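Local coordinates for protein AvrRxo1-ORF1 (Xanthomonas oryzae pv. oryzicola, PDB 4Z8V) that is a bacterial effector of a rice pathogen that probably acts as a phosphotransferase, with a zeta-toxin-like, P-loop kinase fold, at residues R179-C184 with P236-Y241. Numbering follows the deposited sequence.
Sequences RKVELC and PSLGNY
The carboxylate of Glu182 and the amide of Asn240 meet with their planes 70° apart, so they do not stack. The Glu182 chain, turned at chi2 (64°), brings its carboxylate against Asn240, whose ND2 reaches the syn lone pair of Glu182 OE1 (3.2 Å) from 26° outside its own amide plane; the bond itself is bent. The amide oxygen OD1 is held separately by the backbone N of Gly260, which fixes the rotation of the group. On the other face of the sheet, Leu183 CD2 meets the Tyr241 ring obliquely at CD2 (3.6 Å), and Phe232, Val228 and Ile229 of helix 225-234 pack over this pair; Tyr241 OH is hydrogen-bonded to Asp185 OD2. Nearby, Val181 CG2 touches Leu238 CD1 at 3.8 Å.

Between the faces, three backbone hydrogen bonds join the two segments: Val181 N to Leu238 O (2.8 Å), Asn240 N to Val181 O and Leu183 N to Asn240 O. Gly239, at backbone angles that call for glycine, turns its CA-H to Val181 O. Lys180 NZ donates to Ser237 O (3.2 Å); its side chain also nears a phosphate, probably from the crystallisation solution. Parallel neighbours linked through intervening helices, beside strand 67-72, fit the core sheet of a P-loop kinase fold.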
loop_
_atom_site.group_PDB
_atom_site.type_symbol
_atom_site.label_atom_id
_atom_site.label_comp_id
_atom_site.label_asym_id
_atom_site.label_seq_id
_atom_site.Cartn_x
_atom_site.Cartn_y
_atom_site.Cartn_z
ATOM N N ARG A 179 7.946 16.934 35.450
ATOM C CA ARG A 179 8.691 15.857 34.794
ATOM C C ARG A 179 8.991 16.152 33.331
ATOM O O ARG A 179 8.159 16.722 32.605
ATOM C CB ARG A 179 7.929 14.532 34.887
ATOM C CG ARG A 179 7.843 13.929 36.287
ATOM C CD ARG A 179 7.117 12.595 36.238
ATOM N NE ARG A 179 7.117 11.875 37.515
ATOM C CZ ARG A 179 6.091 11.863 38.363
ATOM N NH1 ARG A 179 4.983 12.548 38.084
ATOM N NH2 ARG A 179 6.181 11.179 39.501
ATOM N N LYS A 180 10.192 15.773 32.906
ATOM C CA LYS A 180 10.538 15.680 31.488
ATOM C C LYS A 180 9.757 14.501 30.887
ATOM O O LYS A 180 9.354 13.595 31.616
ATOM C CB LYS A 180 12.029 15.399 31.376
ATOM C CG LYS A 180 12.812 16.349 30.467
ATOM C CD LYS A 180 12.549 17.823 30.785
ATOM C CE LYS A 180 13.447 18.739 29.948
ATOM N NZ LYS A 180 13.081 20.173 30.143
ATOM N N VAL A 181 9.515 14.510 29.577
ATOM C CA VAL A 181 8.892 13.361 28.918
ATOM C C VAL A 181 9.892 12.715 27.968
ATOM O O VAL A 181 10.249 13.308 26.947
ATOM C CB VAL A 181 7.625 13.753 28.083
ATOM C CG1 VAL A 181 7.068 12.537 27.327
ATOM C CG2 VAL A 181 6.536 14.373 28.956
ATOM N N GLU A 182 10.351 11.510 28.283
ATOM C CA GLU A 182 11.231 10.808 27.351
ATOM C C GLU A 182 10.350 9.792 26.653
ATOM O O GLU A 182 9.847 8.855 27.288
ATOM C CB GLU A 182 12.397 10.125 28.071
ATOM C CG GLU A 182 13.526 9.671 27.129
ATOM C CD GLU A 182 14.231 10.839 26.409
ATOM O OE1 GLU A 182 14.217 11.996 26.930
ATOM O OE2 GLU A 182 14.809 10.586 25.319
ATOM N N LEU A 183 10.095 10.001 25.363
ATOM C CA LEU A 183 9.141 9.138 24.686
ATOM C C LEU A 183 9.829 8.389 23.572
ATOM O O LEU A 183 10.414 9.007 22.663
ATOM C CB LEU A 183 7.915 9.922 24.166
ATOM C CG LEU A 183 6.724 9.080 23.670
ATOM C CD1 LEU A 183 5.411 9.848 23.816
ATOM C CD2 LEU A 183 6.921 8.589 22.216
ATOM N N CYS A 184 9.777 7.059 23.660
ATOM C CA CYS A 184 10.177 6.208 22.540
ATOM C C CYS A 184 8.931 5.601 21.915
ATOM O O CYS A 184 8.094 5.012 22.615
ATOM C CB CYS A 184 11.100 5.078 22.995
ATOM S SG CYS A 184 12.813 5.564 23.145
ATOM N N PRO A 236 10.048 22.069 22.597
ATOM C CA PRO A 236 11.322 21.379 22.846
ATOM C C PRO A 236 11.583 21.071 24.323
ATOM O O PRO A 236 12.317 20.106 24.613
ATOM C CB PRO A 236 12.380 22.369 22.315
ATOM C CG PRO A 236 11.634 23.662 22.013
ATOM C CD PRO A 236 10.222 23.255 21.738
ATOM N N SER A 237 10.988 21.851 25.232
ATOM C CA SER A 237 11.218 21.662 26.664
ATOM C C SER A 237 10.353 20.536 27.242
ATOM O O SER A 237 10.423 20.235 28.442
ATOM C CB SER A 237 10.928 22.953 27.420
ATOM O OG SER A 237 9.532 23.103 27.620
ATOM N N LEU A 238 9.510 19.940 26.402
ATOM C CA LEU A 238 8.682 18.806 26.816
ATOM C C LEU A 238 9.595 17.613 27.124
ATOM O O LEU A 238 9.402 16.886 28.103
ATOM C CB LEU A 238 7.688 18.464 25.702
ATOM C CG LEU A 238 6.689 17.337 25.930
ATOM C CD1 LEU A 238 5.845 17.620 27.161
ATOM C CD2 LEU A 238 5.809 17.123 24.694
ATOM N N GLY A 239 10.620 17.441 26.296
ATOM C CA GLY A 239 11.546 16.346 26.472
ATOM C C GLY A 239 12.014 15.890 25.112
ATOM O O GLY A 239 12.242 16.715 24.231
ATOM N N ASN A 240 12.159 14.582 24.929
ATOM C CA ASN A 240 12.641 14.066 23.657
ATOM C C ASN A 240 11.751 12.956 23.117
ATOM O O ASN A 240 11.048 12.262 23.871
ATOM C CB ASN A 240 14.085 13.582 23.778
ATOM C CG ASN A 240 15.018 14.656 24.298
ATOM O OD1 ASN A 240 15.042 15.781 23.794
ATOM N ND2 ASN A 240 15.792 14.312 25.319
ATOM N N TYR A 241 11.778 12.813 21.798
ATOM C CA TYR A 241 10.919 11.874 21.110
ATOM C C TYR A 241 11.818 11.101 20.170
ATOM O O TYR A 241 12.661 11.694 19.478
ATOM C CB TYR A 241 9.851 12.629 20.273
ATOM C CG TYR A 241 9.091 11.699 19.350
ATOM C CD1 TYR A 241 9.555 11.415 18.069
ATOM C CD2 TYR A 241 7.934 11.067 19.781
ATOM C CE1 TYR A 241 8.873 10.531 17.237
ATOM C CE2 TYR A 241 7.250 10.193 18.968
ATOM C CZ TYR A 241 7.727 9.927 17.700
ATOM O OH TYR A 241 7.031 9.061 16.887
#